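Local coordinates for protein putative fimbriae assembly chaperone (Salmonella typhimurium, PDB 2CO7) that probably acts as a periplasmic chaperone that helps fimbrial subunits fold and holds them ready for assembly into surface fibres, at residues Gly137-Val142 and Thr161-Asn166. Numbering follows the deposited sequence.
Sequences GTPEDV and TPFYMN
In the C-terminal immunoglobulin-like domain of this PapD-type chaperone, a short helical turn opened by a capping box packs through Pro-139 and Val-142 on the ring of Phe-163, where the loop 161-166 from strand 154-159 packs against the turn that follows strand 116-131. Phe-163 carries the contact: one face of its ring is covered by the peptide joining Thr-138 to Pro-139, with Pro-139 N 3.7 Å above the ring plane, over its centre. The proline ring crosses the phenyl side chain at about a right angle and sets Pro-139 CG 3.4 Å from Phe-163 CD2. The Val-142 side chain also crosses that of Phe-163 at about a right angle; with CG1 anti to the carbonyl carbon (chi1 -67°), CG2 lies obliquely to the ring, 3.6 Å from Phe-163 CD1, and also touches Thr-161 CG2. Met-165, its chain bent at chi2 (-72°), brings its terminal methyl CE back to 3.5 Å from Pro-139 O. The turn is fastened within itself: Thr-138 N donates to Asp-141 OD1 at 3.0 Å, from above the carboxylate plane, Asp-141 N returns a weak bond to Thr-138 OG1, and Val-142 N donates to Pro-139 O. Beyond the pair, Arg-131 of strand 116-131 touches both Pro-139 and Phe-163. Within 161-166 an ST turn forms, in which Thr-161 OG1, also hydrogen-bonded to Asn-159 OD1, accepts from Phe-163 N at 3.2 Å, this oxygen lying in the ring plane at the phenyl edge.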
ATOM      1  N   GLY B 137     -20.234   5.933 -17.702  1.00 13.48           N
ATOM      2  CA  GLY B 137     -19.798   4.548 -17.799  1.00 14.13           C
ATOM      3  C   GLY B 137     -18.629   4.241 -16.868  1.00 13.80           C
ATOM      4  O   GLY B 137     -18.423   4.908 -15.840  1.00 14.08           O
ATOM      5  N   THR B 138     -17.881   3.211 -17.245  1.00 17.02           N
ATOM      6  CA  THR B 138     -16.799   2.676 -16.415  1.00 17.43           C
ATOM      7  C   THR B 138     -15.503   2.581 -17.234  1.00 18.47           C
ATOM      8  O   THR B 138     -15.555   2.581 -18.473  1.00 18.22           O
ATOM      9  CB  THR B 138     -17.157   1.262 -15.927  1.00 17.36           C
ATOM     10  OG1 THR B 138     -17.238   0.361 -17.051  1.00 18.19           O
ATOM     11  CG2 THR B 138     -18.473   1.266 -15.187  1.00 20.86           C
ATOM     12  N   PRO B 139     -14.353   2.460 -16.554  1.00 19.59           N
ATOM     13  CA  PRO B 139     -13.087   2.223 -17.291  1.00 20.25           C
ATOM     14  C   PRO B 139     -13.208   1.010 -18.218  1.00 20.34           C
ATOM     15  O   PRO B 139     -12.786   1.082 -19.372  1.00 21.67           O
ATOM     16  CB  PRO B 139     -12.059   1.998 -16.161  1.00 19.98           C
ATOM     17  CG  PRO B 139     -12.636   2.920 -14.998  1.00 19.23           C
ATOM     18  CD  PRO B 139     -14.136   2.600 -15.097  1.00 19.52           C
ATOM     19  N   GLU B 140     -13.810  -0.091 -17.752  1.00 20.74           N
ATOM     20  CA  GLU B 140     -13.786  -1.296 -18.572  0.50 19.98           C
ATOM     21  C   GLU B 140     -14.596  -1.153 -19.867  1.00 20.39           C
ATOM     22  O   GLU B 140     -14.271  -1.807 -20.856  1.00 20.35           O
ATOM     23  CB  GLU B 140     -14.157  -2.544 -17.767  0.50 20.41           C
ATOM     24  CG  GLU B 140     -15.629  -2.697 -17.453  0.50 19.56           C
ATOM     25  CD  GLU B 140     -15.961  -3.934 -16.596  0.50 20.09           C
ATOM     26  OE1 GLU B 140     -15.219  -4.945 -16.608  0.50 16.37           O
ATOM     27  OE2 GLU B 140     -17.017  -3.898 -15.933  0.50 22.20           O
ATOM     28  N   ASP B 141     -15.593  -0.262 -19.872  1.00 19.09           N
ATOM     29  CA  ASP B 141     -16.340   0.076 -21.071  1.00 20.28           C
ATOM     30  C   ASP B 141     -15.462   0.594 -22.204  1.00 20.15           C
ATOM     31  O   ASP B 141     -15.785   0.382 -23.357  1.00 19.96           O
ATOM     32  CB  ASP B 141     -17.394   1.123 -20.748  1.00 20.98           C
ATOM     33  CG  ASP B 141     -18.521   0.588 -19.891  1.00 23.46           C
ATOM     34  OD1 ASP B 141     -19.234   1.435 -19.282  1.00 21.83           O
ATOM     35  OD2 ASP B 141     -18.714  -0.671 -19.845  1.00 19.79           O
ATOM     36  N   VAL B 142     -14.382   1.294 -21.845  1.00 21.07           N
ATOM     37  CA  VAL B 142     -13.499   1.979 -22.813  1.00 22.42           C
ATOM     38  C   VAL B 142     -12.046   1.509 -22.761  1.00 22.70           C
ATOM     39  O   VAL B 142     -11.177   2.129 -23.404  1.00 23.50           O
ATOM     40  CB  VAL B 142     -13.577   3.562 -22.715  1.00 21.22           C
ATOM     41  CG1 VAL B 142     -14.975   4.066 -23.154  1.00 22.53           C
ATOM     42  CG2 VAL B 142     -13.270   4.082 -21.309  1.00 22.30           C
ATOM     43  N   THR B 161      -8.543   8.114 -22.352  1.00 20.28           N
ATOM     44  CA  THR B 161      -9.859   8.160 -21.706  1.00 19.46           C
ATOM     45  C   THR B 161      -9.807   9.001 -20.446  1.00 20.39           C
ATOM     46  O   THR B 161      -8.716   9.249 -19.937  1.00 20.06           O
ATOM     47  CB  THR B 161     -10.358   6.712 -21.300  1.00 18.50           C
ATOM     48  OG1 THR B 161      -9.778   6.300 -20.066  1.00 18.91           O
ATOM     49  CG2 THR B 161     -10.039   5.678 -22.385  1.00 20.31           C
ATOM     50  N   PRO B 162     -10.983   9.441 -19.944  1.00 21.42           N
ATOM     51  CA  PRO B 162     -11.080  10.158 -18.666  1.00 21.14           C
ATOM     52  C   PRO B 162     -10.884   9.347 -17.395  1.00 20.75           C
ATOM     53  O   PRO B 162     -11.034   9.924 -16.317  1.00 21.33           O
ATOM     54  CB  PRO B 162     -12.500  10.748 -18.684  1.00 21.75           C
ATOM     55  CG  PRO B 162     -13.269   9.857 -19.644  1.00 23.25           C
ATOM     56  CD  PRO B 162     -12.283   9.343 -20.643  1.00 21.73           C
ATOM     57  N   PHE B 163     -10.498   8.066 -17.496  1.00 20.01           N
ATOM     58  CA  PHE B 163     -10.468   7.180 -16.329  1.00 19.28           C
ATOM     59  C   PHE B 163      -9.075   6.844 -15.880  1.00 19.42           C
ATOM     60  O   PHE B 163      -8.194   6.698 -16.716  1.00 19.82           O
ATOM     61  CB  PHE B 163     -11.167   5.846 -16.633  1.00 19.40           C
ATOM     62  CG  PHE B 163     -12.634   5.985 -16.939  1.00 18.92           C
ATOM     63  CD1 PHE B 163     -13.065   6.087 -18.271  1.00 19.37           C
ATOM     64  CD2 PHE B 163     -13.571   6.094 -15.928  1.00 21.11           C
ATOM     65  CE1 PHE B 163     -14.411   6.237 -18.573  1.00 20.50           C
ATOM     66  CE2 PHE B 163     -14.934   6.227 -16.218  1.00 21.06           C
ATOM     67  CZ  PHE B 163     -15.351   6.309 -17.552  1.00 19.95           C
ATOM     68  N   TYR B 164      -8.884   6.635 -14.569  1.00 19.12           N
ATOM     69  CA  TYR B 164      -7.735   5.848 -14.150  1.00 18.89           C
ATOM     70  C   TYR B 164      -7.893   4.422 -14.627  1.00 19.66           C
ATOM     71  O   TYR B 164      -8.945   3.814 -14.428  1.00 19.04           O
ATOM     72  CB  TYR B 164      -7.536   5.837 -12.620  1.00 19.80           C
ATOM     73  CG  TYR B 164      -7.137   7.197 -12.137  1.00 18.91           C
ATOM     74  CD1 TYR B 164      -5.802   7.518 -11.932  1.00 22.02           C
ATOM     75  CD2 TYR B 164      -8.102   8.192 -11.948  1.00 21.71           C
ATOM     76  CE1 TYR B 164      -5.430   8.796 -11.517  1.00 21.99           C
ATOM     77  CE2 TYR B 164      -7.734   9.486 -11.513  1.00 20.88           C
ATOM     78  CZ  TYR B 164      -6.411   9.773 -11.323  1.00 21.34           C
ATOM     79  OH  TYR B 164      -6.033  11.019 -10.886  1.00 21.92           O
ATOM     80  N   MET B 165      -6.807   3.877 -15.176  1.00 18.43           N
ATOM     81  CA  MET B 165      -6.815   2.527 -15.750  1.00 18.97           C
ATOM     82  C   MET B 165      -5.923   1.659 -14.866  1.00 19.62           C
ATOM     83  O   MET B 165      -4.696   1.772 -14.872  1.00 19.63           O
ATOM     84  CB  MET B 165      -6.303   2.572 -17.207  1.00 20.60           C
ATOM     85  CG  MET B 165      -7.320   3.122 -18.195  1.00 19.53           C
ATOM     86  SD  MET B 165      -8.672   1.914 -18.462  1.00 20.48           S
ATOM     87  CE  MET B 165      -9.830   2.877 -19.458  1.00 22.63           C
ATOM     88  N   ASN B 166      -6.559   0.831 -14.060  1.00 18.94           N
ATOM     89  CA  ASN B 166      -5.847   0.063 -13.079  1.00 19.68           C
ATOM     90  C   ASN B 166      -5.659  -1.298 -13.705  1.00 20.13           C
ATOM     91  O   ASN B 166      -6.552  -2.130 -13.658  1.00 20.40           O
ATOM     92  CB  ASN B 166      -6.673   0.037 -11.788  1.00 21.19           C
ATOM     93  CG  ASN B 166      -6.807   1.423 -11.196  1.00 22.52           C
ATOM     94  OD1 ASN B 166      -5.804   2.039 -10.789  1.00 21.66           O
ATOM     95  ND2 ASN B 166      -8.031   1.957 -11.195  1.00 22.76           N
TER